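Local coordinates for protein CpuTA1 (Curtobacterium pusillum, PDB 5K3W) that belongs to the class IV aminotransferase family of pyridoxal-5'-phosphate-dependent proteins and binds that cofactor, at residues 221-226 and 238-243. Sequence-based numbering, arbitrary orientation.
Sequences VRTPQT and AVFDFF
V221 packs against two phenylalanines of helix 234-245, F240 and F243. Its CG2 lies over one face of the F243 ring, 3.8 Å from the centroid and 15° off the ring normal, a CH-pi contact displaced toward the CG side of the ring. The other methyl, CG1, placed anti to the backbone N (chi1 171°), touches both F240 CE1 and F243 CD2, each at 3.8 Å. One turn back along the helix from F243, the F240 ring reaches to the strand, its CZ 3.7 Å from T223 CG2, while its edge faces the backbone between R222 and T223. T223 thus offers its methyl to the helix, whereas its hydroxyl OG1 is hydrogen-bonded to V213 O in the adjacent strand. Y252 meets F240 edge-to-face, and Y248 does the same with F243. In this tight part the side-chain contacts are apolar, and no hydrogen bond crosses between strand and helix. On the looser side, R222 directs its CB away from the helix and is partly exposed, its guanidinium making only long, weak ion pairs with E251 and E259. The axes of strand 221-224 and helix segment 238-243 run nearly antiparallel (166°), 9.8 Å apart at closest approach, as in the first half of a beta-alpha-beta crossover, completed here by strand 250-253, parallel to strand 220-224.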
ATOM      1  N   VAL A 221       3.330  32.712   5.525  1.00 26.83           N
ATOM      2  CA  VAL A 221       2.808  31.373   5.760  1.00 21.63           C
ATOM      3  C   VAL A 221       3.044  30.577   4.493  1.00 22.95           C
ATOM      4  O   VAL A 221       2.546  30.948   3.424  1.00 29.31           O
ATOM      5  CB  VAL A 221       1.325  31.402   6.149  1.00 26.23           C
ATOM      6  CG1 VAL A 221       0.735  30.002   6.173  1.00 20.94           C
ATOM      7  CG2 VAL A 221       1.157  32.081   7.507  1.00 24.98           C
ATOM      8  N   ARG A 222       3.829  29.500   4.607  1.00 27.12           N
ATOM      9  CA  ARG A 222       4.275  28.691   3.478  1.00 25.31           C
ATOM     10  C   ARG A 222       3.879  27.233   3.667  1.00 25.93           C
ATOM     11  O   ARG A 222       3.613  26.774   4.783  1.00 24.47           O
ATOM     12  CB  ARG A 222       5.796  28.752   3.303  1.00 24.27           C
ATOM     13  CG  ARG A 222       6.407  30.121   3.337  1.00 32.69           C
ATOM     14  CD  ARG A 222       7.903  29.976   3.204  1.00 48.00           C
ATOM     15  NE  ARG A 222       8.498  31.059   2.434  1.00 51.90           N
ATOM     16  CZ  ARG A 222       9.170  32.067   2.973  1.00 58.61           C
ATOM     17  NH1 ARG A 222       9.338  32.133   4.291  1.00 41.66           N
ATOM     18  NH2 ARG A 222       9.677  33.008   2.187  1.00 65.37           N
ATOM     19  N   THR A 223       3.888  26.494   2.556  1.00 24.69           N
ATOM     20  CA  THR A 223       3.578  25.074   2.523  1.00 26.99           C
ATOM     21  C   THR A 223       4.377  24.486   1.368  1.00 26.71           C
ATOM     22  O   THR A 223       4.553  25.168   0.351  1.00 27.54           O
ATOM     23  CB  THR A 223       2.074  24.795   2.328  1.00 22.88           C
ATOM     24  OG1 THR A 223       1.749  23.497   2.844  1.00 23.94           O
ATOM     25  CG2 THR A 223       1.686  24.823   0.841  1.00 19.54           C
ATOM     26  N   PRO A 224       4.877  23.255   1.486  1.00 22.11           N
ATOM     27  CA  PRO A 224       5.590  22.647   0.354  1.00 23.03           C
ATOM     28  C   PRO A 224       4.705  22.607  -0.884  1.00 24.93           C
ATOM     29  O   PRO A 224       3.554  22.168  -0.827  1.00 24.97           O
ATOM     30  CB  PRO A 224       5.925  21.231   0.854  1.00 28.71           C
ATOM     31  CG  PRO A 224       5.912  21.322   2.355  1.00 27.72           C
ATOM     32  CD  PRO A 224       4.857  22.380   2.674  1.00 28.79           C
ATOM     33  N   GLN A 225       5.245  23.072  -2.011  1.00 23.53           N
ATOM     34  CA  GLN A 225       4.465  23.045  -3.240  1.00 24.95           C
ATOM     35  C   GLN A 225       4.155  21.597  -3.625  1.00 23.74           C
ATOM     36  O   GLN A 225       4.924  20.680  -3.347  1.00 26.20           O
ATOM     37  CB  GLN A 225       5.195  23.799  -4.353  1.00 25.25           C
ATOM     38  CG  GLN A 225       6.499  23.188  -4.830  1.00 36.86           C
ATOM     39  CD  GLN A 225       7.157  24.026  -5.924  1.00 37.77           C
ATOM     40  OE1 GLN A 225       7.441  25.207  -5.726  1.00 40.21           O
ATOM     41  NE2 GLN A 225       7.388  23.421  -7.082  1.00 30.68           N
ATOM     42  N   THR A 226       2.997  21.391  -4.250  1.00 22.00           N
ATOM     43  CA  THR A 226       2.343  20.087  -4.276  1.00 24.79           C
ATOM     44  C   THR A 226       2.635  19.269  -5.535  1.00 25.87           C
ATOM     45  O   THR A 226       1.991  18.239  -5.758  1.00 25.34           O
ATOM     46  CB  THR A 226       0.823  20.257  -4.103  1.00 28.35           C
ATOM     47  OG1 THR A 226       0.268  20.881  -5.269  1.00 25.75           O
ATOM     48  CG2 THR A 226       0.528  21.123  -2.898  1.00 22.27           C
ATOM     49  N   ALA A 238      -7.741  25.505   2.915  1.00 22.75           N
ATOM     50  CA  ALA A 238      -8.562  26.304   3.818  1.00 24.04           C
ATOM     51  C   ALA A 238      -7.709  27.053   4.833  1.00 30.57           C
ATOM     52  O   ALA A 238      -8.114  28.119   5.311  1.00 29.63           O
ATOM     53  CB  ALA A 238      -9.590  25.436   4.531  1.00 22.27           C
ATOM     54  N   VAL A 239      -6.529  26.520   5.169  1.00 23.52           N
ATOM     55  CA  VAL A 239      -5.653  27.224   6.097  1.00 23.27           C
ATOM     56  C   VAL A 239      -5.072  28.463   5.443  1.00 27.58           C
ATOM     57  O   VAL A 239      -4.921  29.505   6.087  1.00 29.60           O
ATOM     58  CB  VAL A 239      -4.533  26.307   6.613  1.00 26.34           C
ATOM     59  CG1 VAL A 239      -3.464  27.159   7.314  1.00 21.75           C
ATOM     60  CG2 VAL A 239      -5.101  25.261   7.550  1.00 19.58           C
ATOM     61  N   PHE A 240      -4.703  28.369   4.167  1.00 29.41           N
ATOM     62  CA  PHE A 240      -4.275  29.569   3.464  1.00 27.73           C
ATOM     63  C   PHE A 240      -5.383  30.616   3.451  1.00 32.09           C
ATOM     64  O   PHE A 240      -5.123  31.813   3.629  1.00 34.64           O
ATOM     65  CB  PHE A 240      -3.825  29.221   2.048  1.00 26.80           C
ATOM     66  CG  PHE A 240      -2.377  28.810   1.966  1.00 26.91           C
ATOM     67  CD1 PHE A 240      -1.676  28.493   3.118  1.00 24.00           C
ATOM     68  CD2 PHE A 240      -1.710  28.771   0.753  1.00 22.96           C
ATOM     69  CE1 PHE A 240      -0.346  28.120   3.057  1.00 20.39           C
ATOM     70  CE2 PHE A 240      -0.378  28.405   0.689  1.00 22.14           C
ATOM     71  CZ  PHE A 240       0.301  28.076   1.845  1.00 20.19           C
ATOM     72  N   ASP A 241      -6.631  30.187   3.261  1.00 31.79           N
ATOM     73  CA  ASP A 241      -7.722  31.152   3.262  1.00 30.62           C
ATOM     74  C   ASP A 241      -7.778  31.891   4.589  1.00 37.32           C
ATOM     75  O   ASP A 241      -7.933  33.120   4.623  1.00 35.66           O
ATOM     76  CB  ASP A 241      -9.050  30.457   2.963  1.00 25.42           C
ATOM     77  CG  ASP A 241      -9.180  30.071   1.503  1.00 39.45           C
ATOM     78  OD1 ASP A 241     -10.105  29.295   1.156  1.00 35.69           O
ATOM     79  OD2 ASP A 241      -8.342  30.546   0.700  1.00 35.56           O
ATOM     80  N   PHE A 242      -7.626  31.161   5.695  1.00 32.99           N
ATOM     81  CA  PHE A 242      -7.659  31.797   7.005  1.00 32.99           C
ATOM     82  C   PHE A 242      -6.587  32.872   7.112  1.00 36.16           C
ATOM     83  O   PHE A 242      -6.876  34.018   7.479  1.00 38.86           O
ATOM     84  CB  PHE A 242      -7.496  30.740   8.097  1.00 29.60           C
ATOM     85  CG  PHE A 242      -7.225  31.303   9.464  1.00 27.79           C
ATOM     86  CD1 PHE A 242      -8.263  31.559  10.341  1.00 28.79           C
ATOM     87  CD2 PHE A 242      -5.930  31.564   9.876  1.00 30.94           C
ATOM     88  CE1 PHE A 242      -8.016  32.068  11.600  1.00 26.69           C
ATOM     89  CE2 PHE A 242      -5.679  32.076  11.134  1.00 26.61           C
ATOM     90  CZ  PHE A 242      -6.724  32.331  11.996  1.00 31.88           C
ATOM     91  N   PHE A 243      -5.342  32.526   6.764  1.00 32.82           N
ATOM     92  CA  PHE A 243      -4.229  33.451   6.975  1.00 35.17           C
ATOM     93  C   PHE A 243      -4.291  34.651   6.029  1.00 32.54           C
ATOM     94  O   PHE A 243      -3.975  35.774   6.431  1.00 33.62           O
ATOM     95  CB  PHE A 243      -2.895  32.714   6.839  1.00 28.15           C
ATOM     96  CG  PHE A 243      -2.485  31.970   8.087  1.00 27.19           C
ATOM     97  CD1 PHE A 243      -2.123  32.661   9.234  1.00 23.59           C
ATOM     98  CD2 PHE A 243      -2.448  30.586   8.108  1.00 25.37           C
ATOM     99  CE1 PHE A 243      -1.740  31.991  10.383  1.00 25.07           C
ATOM    100  CE2 PHE A 243      -2.071  29.898   9.257  1.00 26.17           C
ATOM    101  CZ  PHE A 243      -1.713  30.602  10.399  1.00 28.84           C
TER